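Local atomic coordinates of probable threonyl-tRNA synthetase 1 (Aeropyrum pernix, PDB entry 3A32), a protein that probably charges tRNA(Thr) with threonine in two steps, activating the amino acid with ATP first, as a zinc-binding class II aminoacyl-tRNA synthetase without an editing domain. Residues 189-197 / 327-336; 199-210 / 243-254. All coordinates share one frame; numbering follows the deposited sequence.

Contact 1: 189-197 / 327-336; sequences LERLFKLGV and HRRGRMPFTL
Leu336 pushes its CD1 methyl against the aromatic ring of Phe193, 3.6 Å from CE1, and the two side chains cross at about a right angle. The same methyl also meets Leu192, with Leu336 CD1 and Leu192 CD1 4.0 Å apart. The contact lies at the junction of the class II catalytic core and the anticodon-binding domain. Segment 189-197 is the C-terminal end of helix 174-191 and the turn that follows; segment 327-336 is the linker from helix 317-327 to strand 341-347. Leu192 has CG anti to its backbone N (chi1 180°), which carries its CD1 methyl to Leu336. Its CG sits over one face of the Phe193 ring, near the rim. Pro333 fits in beside this apolar group, with its CG 3.1 Å from Leu192 O and 4.3 Å from Phe193 CD1. Phe320 of helix 317-327 meets the Phe193 ring, and Val453 of helix 435-457 packs on Leu192, so both domains supply neighbours.

The polar half belongs to Arg328, whose guanidinium takes hold of two successive carbonyls where the helix gives way to the turn. Arg328 NH1 donates to Phe193 O at 3.0 Å, and the oxygen lies close to the guanidinium plane. Arg328 NH2 donates to Lys194 O at 2.7 Å in a nearly straight bond, but approaches from above the carbonyl plane. Positive phi at Lys194 turns the chain out of helical geometry, and both oxygens lie within reach of one arginine. Tyr324 OH is a further partner of NH1. Together these bonds fix the rotation of the buried guanidinium. Leu195 CD2 lies over one face of that group, 3.7 Å from Arg328 NH2, and also reaches His327 CD2 at 3.8 Å.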
loop_
_atom_site.group_PDB
_atom_site.type_symbol
_atom_site.label_atom_id
_atom_site.label_comp_id
_atom_site.label_asym_id
_atom_site.label_seq_id
_atom_site.Cartn_x
_atom_site.Cartn_y
_atom_site.Cartn_z
ATOM N N LEU A 189 8.600 9.318 14.774
ATOM C CA LEU A 189 8.748 8.723 16.097
ATOM C C LEU A 189 7.718 9.182 17.113
ATOM O O LEU A 189 7.106 8.353 17.792
ATOM C CB LEU A 189 10.122 8.970 16.686
ATOM C CG LEU A 189 11.298 8.260 16.024
ATOM C CD1 LEU A 189 12.331 8.288 17.072
ATOM C CD2 LEU A 189 11.003 6.850 15.620
ATOM N N GLU A 190 7.533 10.496 17.213
ATOM C CA GLU A 190 6.704 11.084 18.261
ATOM C C GLU A 190 5.225 10.910 18.002
ATOM O O GLU A 190 4.451 10.639 18.911
ATOM C CB GLU A 190 7.070 12.576 18.496
ATOM C CG GLU A 190 8.447 12.726 19.135
ATOM C CD GLU A 190 8.823 14.163 19.505
ATOM O OE1 GLU A 190 8.340 15.098 18.839
ATOM O OE2 GLU A 190 9.620 14.360 20.475
ATOM N N ARG A 191 4.829 11.054 16.748
ATOM C CA ARG A 191 3.404 11.129 16.427
ATOM C C ARG A 191 2.787 9.832 16.026
ATOM O O ARG A 191 1.598 9.602 16.343
ATOM C CB ARG A 191 3.133 12.226 15.394
ATOM C CG ARG A 191 3.446 13.573 16.049
ATOM C CD ARG A 191 3.154 14.747 15.218
ATOM N NE ARG A 191 3.673 15.912 15.932
ATOM C CZ ARG A 191 3.499 17.173 15.527
ATOM N NH1 ARG A 191 2.825 17.435 14.396
ATOM N NH2 ARG A 191 4.013 18.161 16.255
ATOM N N LEU A 192 3.571 8.985 15.350
ATOM C CA LEU A 192 3.078 7.678 14.928
ATOM C C LEU A 192 3.356 6.669 16.006
ATOM O O LEU A 192 2.481 5.857 16.369
ATOM C CB LEU A 192 3.675 7.234 13.583
ATOM C CG LEU A 192 3.234 5.882 13.043
ATOM C CD1 LEU A 192 1.715 5.821 12.824
ATOM C CD2 LEU A 192 3.975 5.594 11.753
ATOM N N PHE A 193 4.561 6.731 16.550
ATOM C CA PHE A 193 4.973 5.734 17.529
ATOM C C PHE A 193 4.890 6.190 18.995
ATOM O O PHE A 193 5.048 5.367 19.900
ATOM C CB PHE A 193 6.328 5.108 17.137
ATOM C CG PHE A 193 6.247 4.262 15.864
ATOM C CD1 PHE A 193 5.577 3.031 15.871
ATOM C CD2 PHE A 193 6.766 4.717 14.663
ATOM C CE1 PHE A 193 5.457 2.206 14.696
ATOM C CE2 PHE A 193 6.648 3.917 13.500
ATOM C CZ PHE A 193 5.986 2.638 13.529
ATOM N N LYS A 194 4.629 7.473 19.246
ATOM C CA LYS A 194 4.640 7.994 20.643
ATOM C C LYS A 194 5.946 7.772 21.398
ATOM O O LYS A 194 5.943 7.453 22.608
ATOM C CB LYS A 194 3.488 7.368 21.440
ATOM C CG LYS A 194 2.132 7.510 20.743
ATOM C CD LYS A 194 1.771 9.015 20.608
ATOM C CE LYS A 194 1.635 9.635 22.015
ATOM N NZ LYS A 194 1.035 10.988 21.939
ATOM N N LEU A 195 7.072 7.922 20.696
ATOM C CA LEU A 195 8.386 7.786 21.304
ATOM C C LEU A 195 9.002 9.171 21.415
ATOM O O LEU A 195 9.264 9.809 20.410
ATOM C CB LEU A 195 9.289 6.905 20.444
ATOM C CG LEU A 195 8.958 5.406 20.294
ATOM C CD1 LEU A 195 9.806 4.778 19.209
ATOM C CD2 LEU A 195 9.111 4.664 21.592
ATOM N N GLY A 196 9.241 9.642 22.614
ATOM C CA GLY A 196 9.883 10.933 22.827
ATOM C C GLY A 196 11.293 11.066 22.275
ATOM O O GLY A 196 12.178 10.199 22.485
ATOM N N VAL A 197 11.509 12.162 21.557
ATOM C CA VAL A 197 12.819 12.411 20.984
ATOM C C VAL A 197 13.336 13.666 21.673
ATOM O O VAL A 197 12.837 14.753 21.415
ATOM C CB VAL A 197 12.750 12.620 19.455
ATOM C CG1 VAL A 197 14.108 13.017 18.915
ATOM C CG2 VAL A 197 12.250 11.338 18.767
ATOM N N HIS A 327 10.592 -2.941 23.179
ATOM C CA HIS A 327 10.627 -1.735 24.000
ATOM C C HIS A 327 9.257 -1.435 24.644
ATOM O O HIS A 327 9.205 -0.976 25.785
ATOM C CB HIS A 327 11.130 -0.546 23.168
ATOM C CG HIS A 327 11.211 0.750 23.920
ATOM N ND1 HIS A 327 12.115 0.968 24.939
ATOM C CD2 HIS A 327 10.517 1.903 23.781
ATOM C CE1 HIS A 327 11.952 2.187 25.411
ATOM N NE2 HIS A 327 10.982 2.771 24.730
ATOM N N ARG A 328 8.165 -1.725 23.927
ATOM C CA ARG A 328 6.801 -1.431 24.418
ATOM C C ARG A 328 5.981 -2.643 24.817
ATOM O O ARG A 328 4.793 -2.540 25.002
ATOM C CB ARG A 328 6.029 -0.597 23.415
ATOM C CG ARG A 328 6.498 0.859 23.418
ATOM C CD ARG A 328 5.554 1.711 24.264
ATOM N NE ARG A 328 6.092 3.051 24.541
ATOM C CZ ARG A 328 5.937 4.104 23.742
ATOM N NH1 ARG A 328 5.278 3.954 22.579
ATOM N NH2 ARG A 328 6.481 5.305 24.075
ATOM N N ARG A 329 6.634 -3.792 24.959
ATOM C CA ARG A 329 5.981 -4.991 25.467
ATOM C C ARG A 329 4.615 -5.261 24.759
ATOM O O ARG A 329 3.566 -5.550 25.432
ATOM C CB ARG A 329 5.848 -4.914 27.003
ATOM C CG ARG A 329 7.190 -5.180 27.789
ATOM C CD ARG A 329 7.826 -3.922 28.277
ATOM N NE ARG A 329 9.015 -4.193 29.100
ATOM C CZ ARG A 329 10.260 -3.724 28.887
ATOM N NH1 ARG A 329 10.559 -2.921 27.846
ATOM N NH2 ARG A 329 11.228 -4.070 29.743
ATOM N N GLY A 330 4.639 -5.214 23.418
ATOM C CA GLY A 330 3.508 -5.634 22.666
ATOM C C GLY A 330 2.446 -4.551 22.527
ATOM O O GLY A 330 1.383 -4.823 21.967
ATOM N N ARG A 331 2.745 -3.332 22.996
ATOM C CA ARG A 331 1.737 -2.248 23.080
ATOM C C ARG A 331 1.827 -1.268 21.926
ATOM O O ARG A 331 2.719 -0.425 21.882
ATOM C CB ARG A 331 1.826 -1.498 24.414
ATOM C CG ARG A 331 1.592 -2.383 25.623
ATOM C CD ARG A 331 0.123 -2.910 25.769
ATOM N NE ARG A 331 -0.029 -3.780 26.946
ATOM C CZ ARG A 331 -1.190 -4.218 27.428
ATOM N NH1 ARG A 331 -2.355 -3.913 26.838
ATOM N NH2 ARG A 331 -1.187 -4.971 28.518
ATOM N N MET A 332 0.913 -1.418 20.978
ATOM C CA MET A 332 0.896 -0.631 19.746
ATOM C C MET A 332 0.134 0.680 19.946
ATOM O O MET A 332 -0.880 0.708 20.703
ATOM C CB MET A 332 0.180 -1.419 18.626
ATOM C CG MET A 332 0.827 -2.793 18.270
ATOM S SD MET A 332 2.560 -2.591 17.796
ATOM C CE MET A 332 2.359 -1.782 16.181
ATOM N N PRO A 333 0.559 1.745 19.217
ATOM C CA PRO A 333 -0.242 2.977 19.192
ATOM C C PRO A 333 -1.601 2.684 18.546
ATOM O O PRO A 333 -1.669 1.800 17.679
ATOM C CB PRO A 333 0.559 3.937 18.298
ATOM C CG PRO A 333 1.672 3.121 17.669
ATOM C CD PRO A 333 1.755 1.794 18.338
ATOM N N PHE A 334 -2.650 3.424 18.946
ATOM C CA PHE A 334 -4.010 3.155 18.535
ATOM C C PHE A 334 -4.163 2.879 17.030
ATOM O O PHE A 334 -4.874 1.948 16.648
ATOM C CB PHE A 334 -4.955 4.280 18.978
ATOM C CG PHE A 334 -6.379 4.090 18.551
ATOM C CD1 PHE A 334 -7.293 3.458 19.390
ATOM C CD2 PHE A 334 -6.828 4.616 17.342
ATOM C CE1 PHE A 334 -8.644 3.312 19.019
ATOM C CE2 PHE A 334 -8.158 4.465 16.951
ATOM C CZ PHE A 334 -9.080 3.805 17.794
ATOM N N THR A 335 -3.516 3.701 16.189
ATOM C CA THR A 335 -3.723 3.609 14.747
ATOM C C THR A 335 -3.201 2.265 14.146
ATOM O O THR A 335 -3.713 1.767 13.130
ATOM C CB THR A 335 -3.146 4.862 14.009
ATOM O OG1 THR A 335 -3.863 6.049 14.437
ATOM C CG2 THR A 335 -3.358 4.757 12.526
ATOM N N LEU A 336 -2.228 1.680 14.835
ATOM C CA LEU A 336 -1.514 0.482 14.431
ATOM C C LEU A 336 -1.826 -0.795 15.239
ATOM O O LEU A 336 -1.181 -1.831 15.049
ATOM C CB LEU A 336 -0.015 0.784 14.496
ATOM C CG LEU A 336 0.480 1.915 13.569
ATOM C CD1 LEU A 336 1.999 1.978 13.726
ATOM C CD2 LEU A 336 0.036 1.760 12.046
#

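Contact 2: 199-210 / 243-254; sequences SETFKVRLSMSD and YGIDIVELEGEA. With SO4 (sulfate ion), chain C.
Val204 and Leu206 bind strand 246-250 through the parallel backbone ladder. Val204 N donates to Asp246 O, and Val248 N to Val204 O. Leu206 N follows with Val248 O, and Leu250 N with Leu206 O. Met208 N to Leu250 O extends the row. Beyond it, a type II turn from Leu250 to Glu253 folds back, and Ala254 N donates to Met208 O at 3.0 Å.

Apolar contacts lie on one face. Val204 and Ile247 run side by side, with Val204 CB 3.8 Å from Ile247 CD1. Ile247 CG2 reaches Leu206 CG, at 4.1 Å. Separately, Met208 crosses Glu249 at about a right angle, Met208 CG 3.6 Å from Glu249 CG; Arg233 of helix 222-243 holds the carboxylate in a salt bridge.

The other face carries Lys203 and Arg205 beside Val248 and Leu250. Arg205 CD lies 3.8 Å from Leu250 CD1. Lys203 NZ donates to O1 of a sulfate, probably from the crystallisation liquor, at 2.8 Å, and Arg205 NH2 to sulfate O4 at 3.0 Å, at the guanidinium edge. Bends at chi3 turn both ends to this anion, and Glu275 forms salt bridges with both.

A water bridges the segments: it donates to Ser199 O and Phe202 O and accepts from Asp246 N. With helix 222-243 between them, the two strands form a beta-alpha-beta crossover at the margin of the class II catalytic core sheet.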
loop_
_atom_site.group_PDB
_atom_site.type_symbol
_atom_site.label_atom_id
_atom_site.label_comp_id
_atom_site.label_asym_id
_atom_site.label_seq_id
_atom_site.Cartn_x
_atom_site.Cartn_y
_atom_site.Cartn_z
ATOM N N SER A 199 16.907 15.435 24.303
ATOM C CA SER A 199 18.296 15.350 24.799
ATOM C C SER A 199 18.600 14.107 25.637
ATOM O O SER A 199 19.753 13.641 25.663
ATOM C CB SER A 199 18.703 16.637 25.564
ATOM O OG SER A 199 17.949 16.822 26.763
ATOM N N GLU A 200 17.574 13.542 26.278
ATOM C CA GLU A 200 17.752 12.379 27.148
ATOM C C GLU A 200 17.526 11.024 26.487
ATOM O O GLU A 200 17.870 9.969 27.069
ATOM C CB GLU A 200 16.899 12.508 28.423
ATOM C CG GLU A 200 17.668 13.008 29.696
ATOM C CD GLU A 200 18.461 11.879 30.446
ATOM O OE1 GLU A 200 17.810 10.972 31.075
ATOM O OE2 GLU A 200 19.740 11.923 30.432
ATOM N N THR A 201 16.980 11.029 25.280
ATOM C CA THR A 201 16.566 9.786 24.641
ATOM C C THR A 201 17.185 9.590 23.263
ATOM O O THR A 201 16.901 8.629 22.587
ATOM C CB THR A 201 15.029 9.672 24.502
ATOM O OG1 THR A 201 14.581 10.611 23.536
ATOM C CG2 THR A 201 14.317 9.955 25.829
ATOM N N PHE A 202 18.029 10.498 22.827
ATOM C CA PHE A 202 18.371 10.478 21.393
ATOM C C PHE A 202 19.818 10.903 21.180
ATOM O O PHE A 202 20.331 11.748 21.913
ATOM C CB PHE A 202 17.382 11.314 20.548
ATOM C CG PHE A 202 17.179 10.782 19.143
ATOM C CD1 PHE A 202 16.257 9.737 18.899
ATOM C CD2 PHE A 202 17.941 11.282 18.074
ATOM C CE1 PHE A 202 16.102 9.195 17.656
ATOM C CE2 PHE A 202 17.775 10.760 16.788
ATOM C CZ PHE A 202 16.810 9.694 16.578
ATOM N N LYS A 203 20.443 10.282 20.185
ATOM C CA LYS A 203 21.808 10.547 19.809
ATOM C C LYS A 203 21.910 10.591 18.267
ATOM O O LYS A 203 21.286 9.785 17.558
ATOM C CB LYS A 203 22.690 9.413 20.412
ATOM C CG LYS A 203 24.142 9.506 20.102
ATOM C CD LYS A 203 25.050 8.866 21.172
ATOM C CE LYS A 203 24.855 7.366 21.229
ATOM N NZ LYS A 203 25.817 6.669 22.142
ATOM N N VAL A 204 22.707 11.514 17.745
ATOM C CA VAL A 204 22.990 11.576 16.329
ATOM C C VAL A 204 24.475 11.242 16.129
ATOM O O VAL A 204 25.334 11.910 16.687
ATOM C CB VAL A 204 22.639 12.976 15.721
ATOM C CG1 VAL A 204 23.444 13.241 14.465
ATOM C CG2 VAL A 204 21.126 13.074 15.407
ATOM N N ARG A 205 24.767 10.221 15.326
ATOM C CA ARG A 205 26.144 9.803 15.087
ATOM C C ARG A 205 26.562 10.068 13.640
ATOM O O ARG A 205 25.954 9.547 12.708
ATOM C CB ARG A 205 26.296 8.304 15.403
ATOM C CG ARG A 205 27.692 7.709 15.170
ATOM C CD ARG A 205 27.668 6.180 15.448
ATOM N NE ARG A 205 27.706 5.975 16.880
ATOM C CZ ARG A 205 26.879 5.205 17.577
ATOM N NH1 ARG A 205 25.933 4.479 16.974
ATOM N NH2 ARG A 205 27.024 5.152 18.901
ATOM N N LEU A 206 27.649 10.804 13.452
ATOM C CA LEU A 206 28.170 11.039 12.104
ATOM C C LEU A 206 29.330 10.125 11.817
ATOM O O LEU A 206 30.204 9.940 12.681
ATOM C CB LEU A 206 28.614 12.488 11.933
ATOM C CG LEU A 206 27.722 13.647 12.430
ATOM C CD1 LEU A 206 28.308 15.034 12.028
ATOM C CD2 LEU A 206 26.234 13.559 11.984
ATOM N N SER A 207 29.346 9.522 10.625
ATOM C CA SER A 207 30.497 8.715 10.213
ATOM C C SER A 207 31.205 9.330 8.982
ATOM O O SER A 207 30.620 9.479 7.911
ATOM C CB SER A 207 30.082 7.268 9.995
ATOM O OG SER A 207 29.469 6.737 11.166
ATOM N N MET A 208 32.462 9.704 9.158
ATOM C CA MET A 208 33.167 10.564 8.206
ATOM C C MET A 208 34.339 9.830 7.564
ATOM O O MET A 208 34.654 8.731 7.973
ATOM C CB MET A 208 33.682 11.820 8.923
ATOM C CG MET A 208 32.699 12.489 9.834
ATOM S SD MET A 208 31.239 13.089 8.929
ATOM C CE MET A 208 31.053 14.730 9.645
ATOM N N SER A 209 34.969 10.447 6.552
ATOM C CA SER A 209 36.211 9.941 5.969
ATOM C C SER A 209 37.360 10.042 6.938
ATOM O O SER A 209 37.290 10.739 7.950
ATOM C CB SER A 209 36.637 10.726 4.726
ATOM O OG SER A 209 36.913 12.066 5.070
ATOM N N ASP A 210 38.404 9.295 6.604
ATOM C CA ASP A 210 39.767 9.615 7.007
ATOM C C ASP A 210 40.302 10.400 5.815
ATOM O O ASP A 210 40.385 9.878 4.710
ATOM C CB ASP A 210 40.560 8.325 7.214
ATOM C CG ASP A 210 42.001 8.561 7.745
ATOM O OD1 ASP A 210 42.682 9.606 7.455
ATOM O OD2 ASP A 210 42.440 7.631 8.449
ATOM N N TYR A 243 17.646 21.073 20.174
ATOM C CA TYR A 243 17.153 20.054 21.092
ATOM C C TYR A 243 18.133 19.584 22.158
ATOM O O TYR A 243 17.777 18.759 23.055
ATOM C CB TYR A 243 16.687 18.850 20.282
ATOM C CG TYR A 243 15.625 19.171 19.272
ATOM C CD1 TYR A 243 14.317 19.484 19.677
ATOM C CD2 TYR A 243 15.912 19.167 17.920
ATOM C CE1 TYR A 243 13.333 19.779 18.748
ATOM C CE2 TYR A 243 14.947 19.471 16.996
ATOM C CZ TYR A 243 13.661 19.754 17.415
ATOM O OH TYR A 243 12.697 20.034 16.486
ATOM N N GLY A 244 19.368 20.056 22.057
ATOM C CA GLY A 244 20.399 19.723 23.058
ATOM C C GLY A 244 20.774 18.271 22.884
ATOM O O GLY A 244 21.344 17.676 23.787
ATOM N N ILE A 245 20.434 17.716 21.702
ATOM C CA ILE A 245 20.647 16.318 21.358
ATOM C C ILE A 245 22.130 16.152 21.056
ATOM O O ILE A 245 22.761 16.931 20.296
ATOM C CB ILE A 245 19.758 15.848 20.129
ATOM C CG1 ILE A 245 18.289 15.679 20.539
ATOM C CG2 ILE A 245 20.313 14.565 19.486
ATOM C CD1 ILE A 245 17.357 15.341 19.339
ATOM N N ASP A 246 22.727 15.136 21.639
ATOM C CA ASP A 246 24.133 15.170 21.448
ATOM C C ASP A 246 24.666 14.469 20.144
ATOM O O ASP A 246 23.983 13.579 19.563
ATOM C CB ASP A 246 24.863 15.056 22.794
ATOM C CG ASP A 246 24.989 13.689 23.265
ATOM O OD1 ASP A 246 24.791 13.485 24.483
ATOM O OD2 ASP A 246 25.331 12.853 22.416
ATOM N N ILE A 247 25.800 14.972 19.648
ATOM C CA ILE A 247 26.308 14.648 18.340
ATOM C C ILE A 247 27.619 13.939 18.553
ATOM O O ILE A 247 28.430 14.399 19.335
ATOM C CB ILE A 247 26.615 15.942 17.493
ATOM C CG1 ILE A 247 25.424 16.931 17.471
ATOM C CG2 ILE A 247 27.080 15.550 16.058
ATOM C CD1 ILE A 247 24.071 16.244 16.995
ATOM N N VAL A 248 27.813 12.813 17.878
ATOM C CA VAL A 248 29.014 12.006 18.007
ATOM C C VAL A 248 29.585 11.933 16.597
ATOM O O VAL A 248 28.835 11.656 15.682
ATOM C CB VAL A 248 28.699 10.544 18.503
ATOM C CG1 VAL A 248 29.924 9.678 18.363
ATOM C CG2 VAL A 248 28.276 10.539 19.967
ATOM N N GLU A 249 30.894 12.167 16.430
ATOM C CA GLU A 249 31.560 12.109 15.129
ATOM C C GLU A 249 32.678 11.062 15.104
ATOM O O GLU A 249 33.547 11.053 16.000
ATOM C CB GLU A 249 32.108 13.474 14.755
ATOM C CG GLU A 249 32.443 13.547 13.299
ATOM C CD GLU A 249 32.957 14.889 12.838
ATOM O OE1 GLU A 249 32.338 15.937 13.132
ATOM O OE2 GLU A 249 33.993 14.882 12.141
ATOM N N LEU A 250 32.635 10.150 14.114
ATOM C CA LEU A 250 33.628 9.103 14.011
ATOM C C LEU A 250 34.434 9.210 12.724
ATOM O O LEU A 250 33.920 8.972 11.614
ATOM C CB LEU A 250 33.015 7.708 14.126
ATOM C CG LEU A 250 32.042 7.366 15.283
ATOM C CD1 LEU A 250 31.392 6.038 15.010
ATOM C CD2 LEU A 250 32.753 7.344 16.644
ATOM N N GLU A 251 35.708 9.541 12.886
ATOM C CA GLU A 251 36.607 9.649 11.778
ATOM C C GLU A 251 36.863 8.276 11.193
ATOM O O GLU A 251 37.070 7.307 11.936
ATOM C CB GLU A 251 37.915 10.349 12.192
ATOM C CG GLU A 251 39.010 10.356 11.070
ATOM C CD GLU A 251 40.278 11.167 11.453
ATOM O OE1 GLU A 251 40.458 11.432 12.659
ATOM O OE2 GLU A 251 41.062 11.544 10.554
ATOM N N GLY A 252 36.831 8.195 9.859
ATOM C CA GLY A 252 37.180 6.971 9.170
ATOM C C GLY A 252 36.093 5.921 9.119
ATOM O O GLY A 252 36.349 4.813 8.645
ATOM N N GLU A 253 34.882 6.244 9.581
ATOM C CA GLU A 253 33.797 5.239 9.618
ATOM C C GLU A 253 32.809 5.323 8.479
ATOM O O GLU A 253 31.920 4.477 8.373
ATOM C CB GLU A 253 33.020 5.222 10.945
ATOM C CG GLU A 253 33.873 4.986 12.227
ATOM C CD GLU A 253 34.538 3.607 12.367
ATOM O OE1 GLU A 253 34.270 2.668 11.580
ATOM O OE2 GLU A 253 35.365 3.467 13.299
ATOM N N ALA A 254 32.934 6.335 7.633
ATOM C CA ALA A 254 31.995 6.479 6.496
ATOM C C ALA A 254 32.037 5.259 5.571
ATOM O O ALA A 254 33.008 4.512 5.558
ATOM C CB ALA A 254 32.300 7.747 5.705
HETATM S S SO4 C . 29.206 7.311 22.103
HETATM O O1 SO4 C . 28.116 8.211 22.490
HETATM O O2 SO4 C . 30.312 8.089 21.551
HETATM O O3 SO4 C . 29.653 6.644 23.325
HETATM O O4 SO4 C . 28.789 6.330 21.082
HETATM O O HOH W 1 21.448 13.329 23.680
HETATM O O HOH W 2 15.311 18.065 24.139
#

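How the contacts relate
Contact 1 is buried near the middle of the chain. Contact 2 is partly buried, farther out, with strand 246-250 at the sheet margin. Their centres lie about 24 Å apart, yet they meet where helix 174-191 leads into strand 202-207. There Gly196 O lies 2.7 Å from Thr201 OG1, a probable hydrogen bond. Strand 260-268 packs against both contacts, through Met265 on Leu195 and Leu261 on Val204 and Leu206. Contact 1 joins mostly irregular chain at the end of a helix by an arginine side chain and apolar groups. Contact 2 relies on regular main-chain pairing, with charged side chains at its surface. One lies between domains; the other is internal to the catalytic core.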